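PDB 1GU2: cytochrome c'' from Methylophilus methylotrophus, which carries a covalently attached heme c and probably serves in electron transport, with heme reduction apparently coupled to proton transfer. Local coordinates for residues A[1-4]-A[5-9]; A[76-79]-A[80-83]; A[82-85]-A[86-90]; A[110-113]-A[114-118]. All blocks are in the same frame, centred on the assembly; numbering follows the deposited sequence.

Contact 1 of 4, residues A[1-4]-A[5-9]; sequences DVTN and AEKLV
The backbone N-H groups of Ala5 and Glu6 donate to the carbonyl oxygens of Asp1 and Val2 in the first turn of helix 2-19. Ala5 N reaches Asp1 O at 3.1 Å, and Glu6 N meets Val2 O at 2.8 Å, with the donor almost in line with the C=O bond. One step further on, Lys7 N donates to Thr3 O and Leu8 N to Asn4 O, each somewhat tilted from the carbonyl plane. The backbone N-H of Asn4 is taken up by a side chain instead: Asn4 N gives a nearly straight bond (169°) to Asp1 OD1 at 3.0 Å, an Asx motif. It forms because Asp1 CG lies between N and C (chi1 60°), which swings the carboxylate back over the helix start. Asn4 and Lys7 run alongside each other, with Asn4 OD1 3.5 Å from Lys7 CE. Two waters sit between this oxygen and Lys7 NZ, which donates to them at 2.8 and 3.0 Å from NZ; their distances to Asn4 OD1 are unusually short, so that half of each bridge is doubtful in detail. The other polar ends find partners beyond the turn: Asn4 ND2 bonds to Phe82 O, the Asp1 N terminus to Thr83 OG1, and Glu6 OE1 to Tyr10 OH. The apolar flank faces inward, Ala5 touching Ile113 and Leu117 of helix 106-118, while Leu8 rests on Ile85 and Glu89 of helix 85-100 and on Phe82 of the loop before it.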
loop_
_atom_site.group_PDB
_atom_site.type_symbol
_atom_site.label_atom_id
_atom_site.label_comp_id
_atom_site.label_asym_id
_atom_site.label_seq_id
_atom_site.Cartn_x
_atom_site.Cartn_y
_atom_site.Cartn_z
ATOM N N ASP A 1 6.660 -10.934 5.309
ATOM C CA ASP A 1 6.234 -12.017 4.428
ATOM C C ASP A 1 4.732 -11.988 4.242
ATOM O O ASP A 1 4.031 -11.146 4.805
ATOM C CB ASP A 1 6.781 -13.367 4.930
ATOM C CG ASP A 1 6.275 -13.672 6.321
ATOM O OD1 ASP A 1 5.448 -12.893 6.813
ATOM O OD2 ASP A 1 6.778 -14.671 6.878
ATOM N N VAL A 2 4.192 -12.931 3.453
ATOM C CA VAL A 2 2.758 -13.015 3.231
ATOM C C VAL A 2 2.029 -13.223 4.521
ATOM O O VAL A 2 0.950 -12.641 4.709
ATOM C CB VAL A 2 2.471 -14.115 2.205
ATOM C CG1 VAL A 2 0.967 -14.361 2.182
ATOM C CG2 VAL A 2 2.884 -13.727 0.804
ATOM N N THR A 3 2.533 -13.989 5.460
ATOM C CA THR A 3 1.862 -14.278 6.722
ATOM C C THR A 3 1.561 -12.991 7.481
ATOM O O THR A 3 0.450 -12.781 7.948
ATOM C CB THR A 3 2.719 -15.225 7.652
ATOM O OG1 THR A 3 3.084 -16.391 6.917
ATOM C CG2 THR A 3 1.917 -15.624 8.867
ATOM N N ASN A 4 2.603 -12.175 7.629
ATOM C CA ASN A 4 2.393 -10.935 8.391
ATOM C C ASN A 4 1.478 -10.006 7.639
ATOM O O ASN A 4 0.689 -9.311 8.278
ATOM C CB ASN A 4 3.717 -10.254 8.701
ATOM C CG ASN A 4 4.427 -11.188 9.671
ATOM O OD1 ASN A 4 3.884 -11.979 10.456
ATOM N ND2 ASN A 4 5.714 -11.184 9.573
ATOM N N ALA A 5 1.583 -9.974 6.307
ATOM C CA ALA A 5 0.694 -9.086 5.534
ATOM C C ALA A 5 -0.738 -9.510 5.740
ATOM O O ALA A 5 -1.607 -8.679 5.973
ATOM C CB ALA A 5 1.116 -9.090 4.048
ATOM N N GLU A 6 -1.021 -10.803 5.616
ATOM C CA GLU A 6 -2.385 -11.261 5.773
ATOM C C GLU A 6 -2.942 -10.900 7.153
ATOM O O GLU A 6 -4.083 -10.450 7.279
ATOM C CB GLU A 6 -2.449 -12.778 5.524
ATOM C CG GLU A 6 -3.858 -13.326 5.528
ATOM C CD GLU A 6 -3.955 -14.833 5.452
ATOM O OE1 GLU A 6 -4.974 -15.405 5.955
ATOM O OE2 GLU A 6 -3.072 -15.470 4.845
ATOM N N LYS A 7 -2.168 -11.118 8.212
ATOM C CA LYS A 7 -2.658 -10.773 9.545
ATOM C C LYS A 7 -2.924 -9.278 9.692
ATOM O O LYS A 7 -3.857 -8.874 10.402
ATOM C CB LYS A 7 -1.644 -11.279 10.574
ATOM C CG LYS A 7 -1.588 -12.808 10.711
ATOM C CD LYS A 7 -0.719 -13.250 11.881
ATOM C CE LYS A 7 0.733 -12.799 11.692
ATOM N NZ LYS A 7 1.504 -13.124 12.946
ATOM N N LEU A 8 -2.135 -8.425 9.038
ATOM C CA LEU A 8 -2.374 -6.971 9.067
ATOM C C LEU A 8 -3.689 -6.635 8.387
ATOM O O LEU A 8 -4.383 -5.691 8.830
ATOM C CB LEU A 8 -1.228 -6.196 8.452
ATOM C CG LEU A 8 0.040 -6.086 9.321
ATOM C CD1 LEU A 8 1.157 -5.508 8.461
ATOM C CD2 LEU A 8 -0.160 -5.253 10.558
ATOM N N VAL A 9 -4.091 -7.343 7.352
ATOM C CA VAL A 9 -5.404 -7.039 6.742
ATOM C C VAL A 9 -6.512 -7.197 7.763
ATOM O O VAL A 9 -7.392 -6.360 7.874
ATOM C CB VAL A 9 -5.640 -7.970 5.532
ATOM C CG1 VAL A 9 -7.061 -7.797 4.950
ATOM C CG2 VAL A 9 -4.651 -7.724 4.432
HETATM O O HOH W 1 3.839 -14.188 11.466
HETATM O O HOH W 2 3.446 -11.113 12.719
#

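Contact 2 of 4, residues A[76-79]-A[80-83]; sequences RVNT and KRFT. With HEC (heme c), chain C.
Asn78 holds its CG trans to the backbone N (chi1 178°), while Arg81 turns at both chi1 and chi2 (-65° and -60°) before running out straight, and this carries the arginine chain past the asparagine amide. Asn78 ND2 lies 3.6 Å from Arg81 CG, and the amide and guanidinium planes are steeply inclined to each other. Both groups look to the same outside acceptor, Pro72 O, which takes Asn78 ND2 and Arg81 NE. The backbone beneath is a type I beta turn from Asn78 to Arg81, closed by Arg81 N to Asn78 O at 3.1 Å; Asn78 OD1 also accepts from Lys80 N at 3.3 Å, the donor above the amide plane, an Asx turn that braces the same corner. From this turn the guanidinium reaches a heme propionate edge-on, in plane with its carboxyl carbon: Arg81 NH1 bonds to O1D at 3.0 Å and Arg81 NH2 to O2D at 2.9 Å, while heme CAA lies over one guanidinium face. A leucine in place of Arg81 would probably leave that propionate without its paired donors and its balancing charge, and Pro72 O without one of its two. Arg81 NH1 also donates to Pro71 O.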
loop_
_atom_site.group_PDB
_atom_site.type_symbol
_atom_site.label_atom_id
_atom_site.label_comp_id
_atom_site.label_asym_id
_atom_site.label_seq_id
_atom_site.Cartn_x
_atom_site.Cartn_y
_atom_site.Cartn_z
ATOM N N ARG A 76 4.457 -11.769 -1.797
ATOM C CA ARG A 76 4.757 -13.090 -2.405
ATOM C C ARG A 76 6.000 -13.012 -3.281
ATOM O O ARG A 76 6.708 -14.002 -3.451
ATOM C CB ARG A 76 3.519 -13.620 -3.129
ATOM C CG ARG A 76 3.749 -14.981 -3.781
ATOM C CD ARG A 76 4.091 -16.089 -2.844
ATOM N NE ARG A 76 3.102 -16.490 -1.851
ATOM C CZ ARG A 76 3.401 -17.044 -0.662
ATOM N NH1 ARG A 76 2.442 -17.386 0.197
ATOM N NH2 ARG A 76 4.643 -17.298 -0.246
ATOM N N VAL A 77 6.285 -11.829 -3.835
ATOM C CA VAL A 77 7.426 -11.629 -4.704
ATOM C C VAL A 77 8.634 -11.191 -3.914
ATOM O O VAL A 77 9.725 -11.746 -4.096
ATOM C CB VAL A 77 7.080 -10.594 -5.767
ATOM C CG1 VAL A 77 8.266 -10.253 -6.662
ATOM C CG2 VAL A 77 5.920 -11.209 -6.551
ATOM N N ASN A 78 8.460 -10.218 -3.037
ATOM C CA ASN A 78 9.520 -9.777 -2.141
ATOM C C ASN A 78 9.138 -10.162 -0.729
ATOM O O ASN A 78 8.423 -9.414 -0.056
ATOM C CB ASN A 78 9.684 -8.247 -2.288
ATOM C CG ASN A 78 10.738 -7.689 -1.352
ATOM O OD1 ASN A 78 11.440 -8.418 -0.630
ATOM N ND2 ASN A 78 10.861 -6.385 -1.345
ATOM N N THR A 79 9.604 -11.290 -0.255
ATOM C CA THR A 79 9.157 -11.859 1.006
ATOM C C THR A 79 9.672 -11.102 2.212
ATOM O O THR A 79 9.184 -11.351 3.300
ATOM C CB THR A 79 9.549 -13.358 1.108
ATOM O OG1 THR A 79 10.983 -13.429 1.103
ATOM C CG2 THR A 79 9.022 -14.149 -0.064
ATOM N N LYS A 80 10.605 -10.163 2.028
ATOM C CA LYS A 80 10.990 -9.261 3.132
ATOM C C LYS A 80 9.905 -8.252 3.498
ATOM O O LYS A 80 9.846 -7.769 4.645
ATOM C CB LYS A 80 12.254 -8.491 2.787
ATOM C CG LYS A 80 13.449 -9.408 2.486
ATOM C CD LYS A 80 14.728 -8.566 2.341
ATOM C CE LYS A 80 15.891 -9.507 2.109
ATOM N NZ LYS A 80 16.396 -10.160 3.347
ATOM N N ARG A 81 9.021 -7.918 2.560
ATOM C CA ARG A 81 7.958 -6.965 2.902
ATOM C C ARG A 81 7.065 -7.470 4.012
ATOM O O ARG A 81 6.512 -8.589 3.903
ATOM C CB ARG A 81 7.125 -6.629 1.654
ATOM C CG ARG A 81 7.867 -5.890 0.529
ATOM C CD ARG A 81 8.407 -4.550 1.013
ATOM N NE ARG A 81 8.969 -3.810 -0.111
ATOM C CZ ARG A 81 9.687 -2.712 0.055
ATOM N NH1 ARG A 81 10.138 -2.095 -1.024
ATOM N NH2 ARG A 81 9.950 -2.250 1.270
ATOM N N PHE A 82 6.923 -6.695 5.066
ATOM C CA PHE A 82 6.113 -6.956 6.257
ATOM C C PHE A 82 6.740 -7.948 7.223
ATOM O O PHE A 82 6.133 -8.221 8.289
ATOM C CB PHE A 82 4.657 -7.327 5.960
ATOM C CG PHE A 82 3.940 -6.325 5.074
ATOM C CD1 PHE A 82 3.834 -6.542 3.696
ATOM C CD2 PHE A 82 3.406 -5.170 5.606
ATOM C CE1 PHE A 82 3.206 -5.617 2.874
ATOM C CE2 PHE A 82 2.780 -4.241 4.805
ATOM C CZ PHE A 82 2.714 -4.424 3.412
ATOM N N THR A 83 7.967 -8.458 6.977
ATOM C CA THR A 83 8.574 -9.354 7.965
ATOM C C THR A 83 9.001 -8.627 9.226
ATOM O O THR A 83 8.991 -9.258 10.310
ATOM C CB THR A 83 9.737 -10.108 7.321
ATOM O OG1 THR A 83 9.167 -10.903 6.259
ATOM C CG2 THR A 83 10.421 -11.016 8.350
HETATM FE FE HEC C . 5.878 4.004 -1.411
HETATM C CHA HEC C . 8.052 2.104 0.429
HETATM C CHB HEC C . 3.290 2.066 -0.321
HETATM C CHC HEC C . 3.670 6.209 -2.850
HETATM C CHD HEC C . 8.523 5.706 -2.781
HETATM N NA HEC C . 5.702 2.379 -0.251
HETATM C C1A HEC C . 6.723 1.719 0.454
HETATM C C2A HEC C . 6.168 0.624 1.202
HETATM C C3A HEC C . 4.848 0.584 0.952
HETATM C C4A HEC C . 4.547 1.696 0.083
HETATM C CMA HEC C . 3.796 -0.409 1.508
HETATM C CAA HEC C . 6.978 -0.317 2.109
HETATM C CBA HEC C . 7.003 0.157 3.574
HETATM C CGA HEC C . 7.808 -0.744 4.446
HETATM O O1A HEC C . 8.401 -0.246 5.427
HETATM O O2A HEC C . 7.888 -1.959 4.202
HETATM N NB HEC C . 3.877 4.116 -1.537
HETATM C C1B HEC C . 2.969 3.243 -1.005
HETATM C C2B HEC C . 1.621 3.750 -1.225
HETATM C C3B HEC C . 1.732 4.924 -1.908
HETATM C C4B HEC C . 3.145 5.134 -2.125
HETATM C CMB HEC C . 0.322 3.074 -0.754
HETATM C CAB HEC C . 0.625 5.877 -2.416
HETATM C CBB HEC C . -0.242 6.392 -1.269
HETATM N NC HEC C . 6.064 5.616 -2.585
HETATM C C1C HEC C . 5.021 6.380 -3.113
HETATM C C2C HEC C . 5.561 7.371 -4.018
HETATM C C3C HEC C . 6.920 7.223 -4.022
HETATM C C4C HEC C . 7.237 6.145 -3.128
HETATM C CMC HEC C . 4.658 8.327 -4.824
HETATM C CAC HEC C . 7.982 7.933 -4.862
HETATM C CBC HEC C . 7.982 9.447 -4.675
HETATM N ND HEC C . 7.858 3.914 -1.217
HETATM C C1D HEC C . 8.803 4.736 -1.847
HETATM C C2D HEC C . 10.110 4.493 -1.297
HETATM C C3D HEC C . 9.956 3.613 -0.263
HETATM C C4D HEC C . 8.584 3.156 -0.298
HETATM C CMD HEC C . 11.415 5.157 -1.769
HETATM C CAD HEC C . 11.042 3.234 0.776
HETATM C CBD HEC C . 12.104 2.259 0.209
HETATM C CGD HEC C . 11.751 0.796 0.386
HETATM O O1D HEC C . 12.279 -0.088 -0.350
HETATM O O2D HEC C . 10.945 0.470 1.296
#

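Contact 3 of 4, residues A[82-85]-A[86-90]; sequences FTDI and DKVED
Val88 is wedged between two apolar side chains at the start of helix 85-100. Its CG2 meets Phe82 CD2 at 3.8 Å, approaching the ring obliquely, and its CG1 lies 3.8 Å from Ile85 CD1. Ile85 CG1 stands opposite its own N (chi1 -172°), and a further bend at chi2 folds CD1 back over the valine. On its polar flank, Asp84 OD1 rests 3.6 Å from Val88 CB. Asp84 centres an inverse gamma turn leading into the helix, and its O accepts from both Lys87 N (2.9 Å) and Val88 N (3.0 Å), the first from above the carbonyl plane, the second nearly in line with the C=O bond, though bent at the hydrogen (132°).

The outer side is looser. Asp86 and Lys87 are exposed, and Lys87 NZ stays 6.3 Å from Asp84 OD2, too far for a salt bridge. A water 3.0 Å from Glu89 N also approaches Ile85 O, but so closely that this half is doubtful. Glu89 OE2 forms a salt bridge with Lys11 NZ of helix 2-19.

The inner side is thus apolar, with Val88 touching the heme, and the Asp84 carboxylate, close to a helix start, probably gains some stabilisation from the helix dipole.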
loop_
_atom_site.group_PDB
_atom_site.type_symbol
_atom_site.label_atom_id
_atom_site.label_comp_id
_atom_site.label_asym_id
_atom_site.label_seq_id
_atom_site.Cartn_x
_atom_site.Cartn_y
_atom_site.Cartn_z
ATOM N N PHE A 82 6.923 -6.695 5.066
ATOM C CA PHE A 82 6.113 -6.956 6.257
ATOM C C PHE A 82 6.740 -7.948 7.223
ATOM O O PHE A 82 6.133 -8.221 8.289
ATOM C CB PHE A 82 4.657 -7.327 5.960
ATOM C CG PHE A 82 3.940 -6.325 5.074
ATOM C CD1 PHE A 82 3.834 -6.542 3.696
ATOM C CD2 PHE A 82 3.406 -5.170 5.606
ATOM C CE1 PHE A 82 3.206 -5.617 2.874
ATOM C CE2 PHE A 82 2.780 -4.241 4.805
ATOM C CZ PHE A 82 2.714 -4.424 3.412
ATOM N N THR A 83 7.967 -8.458 6.977
ATOM C CA THR A 83 8.574 -9.354 7.965
ATOM C C THR A 83 9.001 -8.627 9.226
ATOM O O THR A 83 8.991 -9.258 10.310
ATOM C CB THR A 83 9.737 -10.108 7.321
ATOM O OG1 THR A 83 9.167 -10.903 6.259
ATOM C CG2 THR A 83 10.421 -11.016 8.350
ATOM N N ASP A 84 9.383 -7.386 9.077
ATOM C CA ASP A 84 9.867 -6.520 10.128
ATOM C C ASP A 84 8.654 -5.970 10.866
ATOM O O ASP A 84 8.363 -4.798 10.919
ATOM C CB ASP A 84 10.724 -5.395 9.614
ATOM C CG ASP A 84 10.091 -4.533 8.562
ATOM O OD1 ASP A 84 9.184 -4.960 7.842
ATOM O OD2 ASP A 84 10.552 -3.349 8.407
ATOM N N ILE A 85 7.920 -6.939 11.456
ATOM C CA ILE A 85 6.602 -6.545 11.933
ATOM C C ILE A 85 6.617 -5.539 13.106
ATOM O O ILE A 85 5.649 -4.792 13.278
ATOM C CB ILE A 85 5.714 -7.770 12.261
ATOM C CG1 ILE A 85 4.256 -7.463 12.582
ATOM C CG2 ILE A 85 6.292 -8.568 13.385
ATOM C CD1 ILE A 85 3.520 -6.568 11.566
ATOM N N ASP A 86 7.694 -5.482 13.875
ATOM C CA ASP A 86 7.774 -4.490 14.958
ATOM C C ASP A 86 7.862 -3.058 14.408
ATOM O O ASP A 86 7.533 -2.101 15.136
ATOM C CB ASP A 86 8.920 -4.790 15.891
ATOM C CG ASP A 86 8.718 -6.046 16.739
ATOM O OD1 ASP A 86 7.976 -5.963 17.752
ATOM O OD2 ASP A 86 9.303 -7.070 16.357
ATOM N N LYS A 87 8.276 -2.896 13.153
ATOM C CA LYS A 87 8.469 -1.570 12.631
ATOM C C LYS A 87 7.544 -1.222 11.495
ATOM O O LYS A 87 7.366 -0.041 11.215
ATOM C CB LYS A 87 9.911 -1.502 12.092
ATOM C CG LYS A 87 11.034 -1.400 13.091
ATOM C CD LYS A 87 12.348 -1.569 12.336
ATOM C CE LYS A 87 13.177 -2.732 12.828
ATOM N NZ LYS A 87 12.887 -3.232 14.218
ATOM N N VAL A 88 6.972 -2.199 10.779
ATOM C CA VAL A 88 6.383 -1.861 9.489
ATOM C C VAL A 88 5.120 -1.036 9.637
ATOM O O VAL A 88 4.789 -0.234 8.787
ATOM C CB VAL A 88 6.137 -3.134 8.661
ATOM C CG1 VAL A 88 5.021 -3.978 9.299
ATOM C CG2 VAL A 88 5.827 -2.769 7.211
ATOM N N GLU A 89 4.341 -1.199 10.710
ATOM C CA GLU A 89 3.144 -0.371 10.882
ATOM C C GLU A 89 3.521 1.084 11.064
ATOM O O GLU A 89 2.905 1.961 10.464
ATOM C CB GLU A 89 2.290 -0.883 12.036
ATOM C CG GLU A 89 1.786 -2.300 11.803
ATOM C CD GLU A 89 0.846 -2.720 12.892
ATOM O OE1 GLU A 89 1.329 -3.494 13.763
ATOM O OE2 GLU A 89 -0.287 -2.248 12.852
ATOM N N ASP A 90 4.532 1.366 11.886
ATOM C CA ASP A 90 5.008 2.736 12.061
ATOM C C ASP A 90 5.586 3.249 10.764
ATOM O O ASP A 90 5.411 4.418 10.403
ATOM C CB ASP A 90 6.048 2.716 13.198
ATOM C CG ASP A 90 5.532 2.314 14.553
ATOM O OD1 ASP A 90 4.319 2.539 14.804
ATOM O OD2 ASP A 90 6.332 1.787 15.401
HETATM O O HOH W 3 4.440 -2.623 13.382
#

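Contact 4 of 4, residues A[110-113]-A[114-118]; sequences ANFI and AYLLT
The Phe112 ring carries Leu116 on one face: Leu116 CG stands 4.1 Å from the ring centroid, 22° off the normal and displaced toward the rim, a CH-pi contact. Both leucine methyls reach the ring atoms as well, Leu116 CD2 to Phe112 CZ at 3.7 Å and Leu116 CD1 to Phe112 CE1 at 3.7 Å. Tyr115 CD2 comes in obliquely at 4.2 Å from Phe112 CE2, while the Tyr115 ring has Phe112 O at its edge. A chi1 of 176° points the Phe112 ring away from its own N and along the heme side, where it touches the cofactor. These contacts are one turn apart on helix 106-118, where Leu116 N bonds to Phe112 O and Tyr115 N to Asn111 O in ordinary alpha-helical succession; as in the cytochrome c fold, this C-terminal helix packs against the N-terminal one, Ile113 touching Val9 and Tyr12. An alanine at Leu116 is likely to strip the leucine's CH-pi cover from that face and let the ring shift beside the heme. At the far end Tyr115 O takes two donors, Thr118 N and Thr118 OG1, the latter at 2.7 Å and on a lone pair. Tyr115 OH bonds to Glu119.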
loop_
_atom_site.group_PDB
_atom_site.type_symbol
_atom_site.label_atom_id
_atom_site.label_comp_id
_atom_site.label_asym_id
_atom_site.label_seq_id
_atom_site.Cartn_x
_atom_site.Cartn_y
_atom_site.Cartn_z
ATOM N N ALA A 110 -6.171 -1.658 4.944
ATOM C CA ALA A 110 -6.689 -2.995 4.753
ATOM C C ALA A 110 -6.901 -3.312 3.285
ATOM O O ALA A 110 -6.530 -4.381 2.779
ATOM C CB ALA A 110 -7.993 -3.131 5.514
ATOM N N ASN A 111 -7.528 -2.397 2.529
ATOM C CA ASN A 111 -7.813 -2.628 1.136
ATOM C C ASN A 111 -6.521 -2.740 0.324
ATOM O O ASN A 111 -6.409 -3.583 -0.575
ATOM C CB ASN A 111 -8.653 -1.475 0.527
ATOM C CG ASN A 111 -10.094 -1.427 0.983
ATOM O OD1 ASN A 111 -10.609 -2.394 1.556
ATOM N ND2 ASN A 111 -10.746 -0.306 0.701
ATOM N N PHE A 112 -5.540 -1.888 0.633
ATOM C CA PHE A 112 -4.292 -1.896 -0.105
ATOM C C PHE A 112 -3.485 -3.165 0.154
ATOM O O PHE A 112 -2.972 -3.752 -0.788
ATOM C CB PHE A 112 -3.487 -0.637 0.233
ATOM C CG PHE A 112 -2.135 -0.663 -0.460
ATOM C CD1 PHE A 112 -0.968 -0.767 0.265
ATOM C CD2 PHE A 112 -2.096 -0.584 -1.842
ATOM C CE1 PHE A 112 0.256 -0.792 -0.377
ATOM C CE2 PHE A 112 -0.905 -0.645 -2.504
ATOM C CZ PHE A 112 0.248 -0.747 -1.757
ATOM N N ILE A 113 -3.365 -3.593 1.413
ATOM C CA ILE A 113 -2.593 -4.794 1.700
ATOM C C ILE A 113 -3.302 -6.009 1.138
ATOM O O ILE A 113 -2.653 -6.913 0.584
ATOM C CB ILE A 113 -2.236 -4.902 3.199
ATOM C CG1 ILE A 113 -1.445 -3.688 3.698
ATOM C CG2 ILE A 113 -1.515 -6.218 3.445
ATOM C CD1 ILE A 113 -1.202 -3.650 5.196
ATOM N N ALA A 114 -4.622 -6.052 1.169
ATOM C CA ALA A 114 -5.368 -7.146 0.570
ATOM C C ALA A 114 -5.095 -7.159 -0.909
ATOM O O ALA A 114 -4.862 -8.203 -1.509
ATOM C CB ALA A 114 -6.853 -6.992 0.855
ATOM N N TYR A 115 -5.077 -5.998 -1.550
ATOM C CA TYR A 115 -4.720 -5.930 -2.994
ATOM C C TYR A 115 -3.314 -6.459 -3.220
ATOM O O TYR A 115 -3.033 -7.244 -4.148
ATOM C CB TYR A 115 -4.916 -4.470 -3.479
ATOM C CG TYR A 115 -4.200 -4.230 -4.797
ATOM C CD1 TYR A 115 -4.580 -4.929 -5.930
ATOM C CD2 TYR A 115 -3.139 -3.338 -4.910
ATOM C CE1 TYR A 115 -3.900 -4.689 -7.133
ATOM C CE2 TYR A 115 -2.446 -3.086 -6.093
ATOM C CZ TYR A 115 -2.876 -3.789 -7.192
ATOM O OH TYR A 115 -2.212 -3.630 -8.373
ATOM N N LEU A 116 -2.332 -6.078 -2.393
ATOM C CA LEU A 116 -0.957 -6.608 -2.524
ATOM C C LEU A 116 -0.929 -8.140 -2.476
ATOM O O LEU A 116 -0.078 -8.733 -3.203
ATOM C CB LEU A 116 -0.058 -6.074 -1.442
ATOM C CG LEU A 116 0.337 -4.602 -1.478
ATOM C CD1 LEU A 116 1.309 -4.306 -0.337
ATOM C CD2 LEU A 116 0.965 -4.184 -2.784
ATOM N N LEU A 117 -1.766 -8.780 -1.682
ATOM C CA LEU A 117 -1.813 -10.251 -1.571
ATOM C C LEU A 117 -2.225 -10.875 -2.897
ATOM O O LEU A 117 -1.957 -12.057 -3.124
ATOM C CB LEU A 117 -2.767 -10.726 -0.474
ATOM C CG LEU A 117 -2.406 -10.384 0.966
ATOM C CD1 LEU A 117 -3.479 -10.816 1.949
ATOM C CD2 LEU A 117 -1.058 -10.969 1.325
ATOM N N THR A 118 -2.872 -10.134 -3.775
ATOM C CA THR A 118 -3.387 -10.691 -4.994
ATOM C C THR A 118 -2.453 -10.502 -6.204
ATOM O O THR A 118 -2.706 -11.096 -7.252
ATOM C CB THR A 118 -4.734 -10.070 -5.449
ATOM O OG1 THR A 118 -4.571 -8.689 -5.853
ATOM C CG2 THR A 118 -5.697 -10.217 -4.321
#

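Overall arrangement
Along the chain the contacts run from 1 to 4, and contacts 2 and 3 share Phe82 and Thr83, with centres about 11 Å apart. Contact 1 opens helix 2-19, contact 2 is the loop that leads to helix 85-100, contact 3 starts that helix, and contact 4 lies on helix 106-118. The centres of contacts 1 and 2 are about 9 Å apart, those of contacts 3 and 4 about 16 Å. The Phe82 side chain touches helix 2-19 (Ala5, Leu8) and helix 106-118 (Ile113, Leu116), which ties all four together. Contacts 2, 3 and 4 each bring a residue to the heme pocket, while contact 1 packs against them; helix 85-100 carries the axial ligand His95.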